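Local atomic coordinates of protein FLUORESCENT IN BLUE LIGHT, chloroplastic (Arabidopsis thaliana, PDB entry 4YVO), a protein that negatively regulates tetrapyrrole biosynthesis, including that of chlorophyll, in chloroplasts, probably by repressing the glutamyl-tRNA reductase HEMA1. Residues I77-A82 with K92-G97; M117-S122 with T132-A137. All coordinates share one frame; numbering follows the deposited sequence.

Contact 1 of 2, residues I77-A82 with K92-G97; sequences IALELA and KKAARG
Leu79 meets Ala94 and Ala95 by way of two torsions: chi1 of -172° sets CG opposite the backbone N, and chi2 of 74° then swings the CD1 branch across to helix 88-104. CD1 comes to rest 4.0 Å from CB of Ala94 and 4.4 Å from CB of Ala95, covering the step between the two alanines. Ala94, with no torsion to adjust, points its methyl toward helix 68-84. There its CB lies 3.5 Å from Leu79 N, close against the backbone itself, and touches CB of Ala78 at 3.8 Å and CB of Leu79 at 3.9 Å. The methyl thus meets two consecutive residues, Ala78 and the leucine.

In the TPR domain of FLU, the part of the protein that mediates complex formation with glutamyl-tRNA reductase, the second helix of the first tetratricopeptide repeat here packs on the first helix of the next, the step that in canonical TPR proteins builds a right-handed superhelix. Where Ala78 and Ala94 face each other with methyls alone, the helical segments approach to 8.3 Å between axes and run nearly antiparallel, at 157°. Leu52 and Leu56 of helix 48-64 cover Ala78 as well, while Tyr114 and Met117 of helix 108-125 reach Leu79.

No hydrogen bond or charge joins the two segments: cohesion between them comes from buried hydrocarbon surfaces, and their closeness is consistent with the small size of the alanine side chains.

Contact 2 of 2, residues M117-S122 with T132-A137; sequences MVLAIS and TEAYGA
Leu119 brings both its methyl branches to the ring of Tyr135. CD2 stands over one face in a CH-pi contact, 4.2 Å from the ring centroid and 27° off the normal, while CD1 lies by the CD1-CE1 bond of the ring, 3.7 Å from Tyr135 CE1. The same CD2 also touches Ala134 CB at 3.9 Å, so that it bridges the Ala134 methyl and the ring. Val118 adds a lighter contact to the same methyl, its CG1 4.1 Å from Ala134 CB. Leu119 can reach this far because its CG turns opposite the carbonyl carbon (chi1 -59°) and the side chain extends toward helix 131-144.

The two helices belong to successive tetratricopeptide repeats, the second helix of TPR 2 meeting the first of TPR 3. Their segments run antiparallel at 145°, with axes 9.4 Å apart, a separation consistent with a branched valine and a leucine standing between the backbones. Ile131 and Ile138, on the same helix as Tyr135, also touch Leu119, and Tyr135 is in turn packed by Phe154, Thr157 and Tyr158 of helix 148-162. An alanine in place of Tyr135 would probably leave CD2 of Leu119 without the ring face it rests on and CD1 without its neighbour CE1, and open a gap toward helix 148-162.

Farther out, one turn beyond Val118, Ser122 folds its hydroxyl back onto its own helix. Its OG donates to Val118 O at 2.8 Å, tilted out of the carbonyl plane, while Ser122 N reaches the same oxygen from the opposite face at 3.1 Å. This doubly gripped carbonyl belongs to the residue that faces Ala134.

Contacts 1 and 2 are the same inter-repeat joint seen twice, 40 residues on: Ala78, Leu79, Ala94 and Ala95 correspond to Val118, Leu119, Ala134 and Tyr135. The smaller pair Ala78-Ala94 goes with the closer axes and the bulkier set with the wider spacing, consistent with side-chain size setting the distance. The centres of contact 1 and contact 2 lie about 13 Å apart. Helix 88-104 of contact 1 also abuts helix 108-125 of contact 2. Lys92 NZ makes a probable hydrogen bond of 2.8 Å to Ser122 OG, and Lys92 CG packs 3.6 Å from Ile121 CG2. A weak, long ion pair, 3.3 Å from Arg96 NH1 to Glu133 OE1, is a further polar link between the two contacts.

Contact 1 of 2, residues I77-A82 with K92-G97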
loop_
_atom_site.group_PDB
_atom_site.type_symbol
_atom_site.label_atom_id
_atom_site.label_comp_id
_atom_site.label_asym_id
_atom_site.label_seq_id
_atom_site.Cartn_x
_atom_site.Cartn_y
_atom_site.Cartn_z
ATOM N N ILE A 77 -2.723 4.094 12.070
ATOM C CA ILE A 77 -3.522 3.471 13.127
ATOM C C ILE A 77 -4.102 2.141 12.654
ATOM O O ILE A 77 -4.061 1.142 13.377
ATOM C CB ILE A 77 -4.655 4.403 13.615
ATOM C CG1 ILE A 77 -4.056 5.649 14.268
ATOM C CG2 ILE A 77 -5.589 3.680 14.594
ATOM C CD1 ILE A 77 -5.072 6.728 14.572
ATOM N N ALA A 78 -4.627 2.125 11.433
ATOM C CA ALA A 78 -5.187 0.902 10.878
ATOM C C ALA A 78 -4.122 -0.194 10.831
ATOM O O ALA A 78 -4.394 -1.347 11.152
ATOM C CB ALA A 78 -5.762 1.158 9.489
ATOM N N LEU A 79 -2.902 0.176 10.451
ATOM C CA LEU A 79 -1.807 -0.792 10.376
ATOM C C LEU A 79 -1.504 -1.388 11.745
ATOM O O LEU A 79 -1.348 -2.604 11.882
ATOM C CB LEU A 79 -0.540 -0.140 9.818
ATOM C CG LEU A 79 0.607 -1.112 9.521
ATOM C CD1 LEU A 79 0.303 -1.909 8.260
ATOM C CD2 LEU A 79 1.924 -0.368 9.382
ATOM N N GLU A 80 -1.416 -0.528 12.757
ATOM C CA GLU A 80 -1.118 -0.975 14.114
ATOM C C GLU A 80 -2.228 -1.901 14.628
ATOM O O GLU A 80 -1.946 -2.948 15.214
ATOM C CB GLU A 80 -0.887 0.228 15.051
ATOM C CG GLU A 80 -0.274 -0.125 16.417
ATOM C CD GLU A 80 0.279 1.085 17.181
ATOM O OE1 GLU A 80 1.022 1.901 16.587
ATOM O OE2 GLU A 80 -0.011 1.207 18.394
ATOM N N LEU A 81 -3.483 -1.520 14.392
ATOM C CA LEU A 81 -4.621 -2.322 14.841
ATOM C C LEU A 81 -4.690 -3.664 14.117
ATOM O O LEU A 81 -4.970 -4.699 14.734
ATOM C CB LEU A 81 -5.933 -1.556 14.656
ATOM C CG LEU A 81 -6.130 -0.317 15.532
ATOM C CD1 LEU A 81 -7.461 0.326 15.213
ATOM C CD2 LEU A 81 -6.051 -0.672 17.014
ATOM N N ALA A 82 -4.444 -3.646 12.812
ATOM C CA ALA A 82 -4.474 -4.868 12.019
ATOM C C ALA A 82 -3.386 -5.831 12.479
ATOM O O ALA A 82 -3.590 -7.043 12.522
ATOM C CB ALA A 82 -4.323 -4.553 10.529
ATOM N N LYS A 92 -2.663 -5.453 4.843
ATOM C CA LYS A 92 -2.311 -5.092 3.476
ATOM C C LYS A 92 -3.061 -3.849 2.996
ATOM O O LYS A 92 -2.497 -3.028 2.278
ATOM C CB LYS A 92 -2.517 -6.286 2.526
ATOM C CG LYS A 92 -1.480 -7.385 2.756
ATOM C CD LYS A 92 -1.402 -8.399 1.624
ATOM C CE LYS A 92 -2.712 -9.098 1.378
ATOM N NZ LYS A 92 -2.665 -10.023 0.183
ATOM N N LYS A 93 -4.321 -3.702 3.393
ATOM C CA LYS A 93 -5.087 -2.520 3.000
ATOM C C LYS A 93 -4.489 -1.263 3.644
ATOM O O LYS A 93 -4.396 -0.202 3.013
ATOM C CB LYS A 93 -6.563 -2.666 3.386
ATOM C CG LYS A 93 -7.286 -3.827 2.703
ATOM C CD LYS A 93 -8.755 -3.877 3.112
ATOM C CE LYS A 93 -9.414 -5.164 2.638
ATOM N NZ LYS A 93 -10.761 -5.362 3.249
ATOM N N ALA A 94 -4.084 -1.383 4.901
ATOM C CA ALA A 94 -3.473 -0.256 5.597
ATOM C C ALA A 94 -2.130 0.104 4.960
ATOM O O ALA A 94 -1.829 1.283 4.755
ATOM C CB ALA A 94 -3.311 -0.564 7.089
ATOM N N ALA A 95 -1.335 -0.913 4.633
ATOM C CA ALA A 95 -0.035 -0.683 4.015
ATOM C C ALA A 95 -0.179 -0.006 2.653
ATOM O O ALA A 95 0.582 0.905 2.330
ATOM C CB ALA A 95 0.743 -1.988 3.892
ATOM N N ARG A 96 -1.145 -0.446 1.854
ATOM C CA ARG A 96 -1.410 0.200 0.575
ATOM C C ARG A 96 -1.798 1.663 0.773
ATOM O O ARG A 96 -1.349 2.541 0.034
ATOM C CB ARG A 96 -2.517 -0.527 -0.175
ATOM C CG ARG A 96 -3.006 0.231 -1.409
ATOM C CD ARG A 96 -4.008 -0.579 -2.207
ATOM N NE ARG A 96 -5.106 -1.035 -1.366
ATOM C CZ ARG A 96 -5.812 -2.138 -1.592
ATOM N NH1 ARG A 96 -5.536 -2.903 -2.640
ATOM N NH2 ARG A 96 -6.790 -2.476 -0.766
ATOM N N GLY A 97 -2.650 1.925 1.759
ATOM C CA GLY A 97 -3.069 3.286 2.054
ATOM C C GLY A 97 -1.887 4.155 2.452
ATOM O O GLY A 97 -1.777 5.303 2.017
#

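Contact 2 of 2, residues M117-S122 with T132-A137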
loop_
_atom_site.group_PDB
_atom_site.type_symbol
_atom_site.label_atom_id
_atom_site.label_comp_id
_atom_site.label_asym_id
_atom_site.label_seq_id
_atom_site.Cartn_x
_atom_site.Cartn_y
_atom_site.Cartn_z
ATOM N N MET A 117 5.409 -4.078 1.786
ATOM C CA MET A 117 4.750 -4.882 2.815
ATOM C C MET A 117 3.585 -5.668 2.235
ATOM O O MET A 117 3.334 -6.796 2.651
ATOM C CB MET A 117 4.228 -4.017 3.955
ATOM C CG MET A 117 5.270 -3.502 4.888
ATOM S SD MET A 117 4.453 -2.572 6.182
ATOM C CE MET A 117 3.320 -3.793 6.828
ATOM N N VAL A 118 2.856 -5.068 1.300
ATOM C CA VAL A 118 1.766 -5.776 0.641
ATOM C C VAL A 118 2.312 -7.055 0.010
ATOM O O VAL A 118 1.749 -8.139 0.185
ATOM C CB VAL A 118 1.067 -4.916 -0.436
ATOM C CG1 VAL A 118 -0.004 -5.727 -1.147
ATOM C CG2 VAL A 118 0.466 -3.664 0.194
ATOM N N LEU A 119 3.436 -6.930 -0.689
ATOM C CA LEU A 119 4.067 -8.087 -1.324
ATOM C C LEU A 119 4.560 -9.103 -0.293
ATOM O O LEU A 119 4.374 -10.315 -0.448
ATOM C CB LEU A 119 5.235 -7.647 -2.210
ATOM C CG LEU A 119 4.849 -6.680 -3.338
ATOM C CD1 LEU A 119 6.079 -6.348 -4.164
ATOM C CD2 LEU A 119 3.741 -7.238 -4.227
ATOM N N ALA A 120 5.193 -8.608 0.766
ATOM C CA ALA A 120 5.775 -9.494 1.765
ATOM C C ALA A 120 4.709 -10.272 2.530
ATOM O O ALA A 120 4.846 -11.477 2.732
ATOM C CB ALA A 120 6.667 -8.713 2.721
ATOM N N ILE A 121 3.639 -9.587 2.937
ATOM C CA ILE A 121 2.547 -10.244 3.651
ATOM C C ILE A 121 1.885 -11.283 2.743
ATOM O O ILE A 121 1.560 -12.394 3.171
ATOM C CB ILE A 121 1.498 -9.214 4.135
ATOM C CG1 ILE A 121 2.108 -8.262 5.170
ATOM C CG2 ILE A 121 0.262 -9.911 4.703
ATOM C CD1 ILE A 121 1.326 -6.976 5.328
ATOM N N SER A 122 1.709 -10.929 1.475
ATOM C CA SER A 122 1.093 -11.850 0.522
ATOM C C SER A 122 1.876 -13.150 0.373
ATOM O O SER A 122 1.285 -14.220 0.271
ATOM C CB SER A 122 0.917 -11.178 -0.834
ATOM O OG SER A 122 0.008 -10.088 -0.726
ATOM N N THR A 132 -0.943 -7.081 -7.560
ATOM C CA THR A 132 -0.839 -6.420 -8.858
ATOM C C THR A 132 -0.712 -4.905 -8.709
ATOM O O THR A 132 0.185 -4.274 -9.281
ATOM C CB THR A 132 -2.044 -6.751 -9.750
ATOM O OG1 THR A 132 -2.205 -8.171 -9.798
ATOM C CG2 THR A 132 -1.842 -6.201 -11.166
ATOM N N GLU A 133 -1.600 -4.325 -7.919
ATOM C CA GLU A 133 -1.574 -2.892 -7.684
ATOM C C GLU A 133 -0.260 -2.459 -7.032
ATOM O O GLU A 133 0.292 -1.404 -7.362
ATOM C CB GLU A 133 -2.746 -2.487 -6.794
ATOM C CG GLU A 133 -2.854 -1.003 -6.616
ATOM C CD GLU A 133 -4.082 -0.600 -5.830
ATOM O OE1 GLU A 133 -4.966 -1.459 -5.606
ATOM O OE2 GLU A 133 -4.162 0.582 -5.442
ATOM N N ALA A 134 0.247 -3.274 -6.114
ATOM C CA ALA A 134 1.504 -2.950 -5.448
ATOM C C ALA A 134 2.680 -2.917 -6.426
ATOM O O ALA A 134 3.538 -2.038 -6.335
ATOM C CB ALA A 134 1.772 -3.908 -4.302
ATOM N N TYR A 135 2.731 -3.860 -7.362
ATOM C CA TYR A 135 3.808 -3.842 -8.353
ATOM C C TYR A 135 3.797 -2.542 -9.149
ATOM O O TYR A 135 4.844 -1.932 -9.379
ATOM C CB TYR A 135 3.691 -4.998 -9.340
ATOM C CG TYR A 135 4.043 -6.367 -8.813
ATOM C CD1 TYR A 135 5.140 -6.572 -7.987
ATOM C CD2 TYR A 135 3.280 -7.462 -9.162
ATOM C CE1 TYR A 135 5.464 -7.838 -7.531
ATOM C CE2 TYR A 135 3.594 -8.722 -8.719
ATOM C CZ TYR A 135 4.678 -8.913 -7.907
ATOM O OH TYR A 135 4.961 -10.189 -7.485
ATOM N N GLY A 136 2.612 -2.135 -9.596
ATOM C CA GLY A 136 2.490 -0.928 -10.385
ATOM C C GLY A 136 2.866 0.309 -9.586
ATOM O O GLY A 136 3.519 1.215 -10.110
ATOM N N ALA A 137 2.463 0.349 -8.316
ATOM C CA ALA A 137 2.763 1.496 -7.464
ATOM C C ALA A 137 4.268 1.591 -7.201
ATOM O O ALA A 137 4.852 2.677 -7.247
ATOM C CB ALA A 137 2.000 1.399 -6.160
#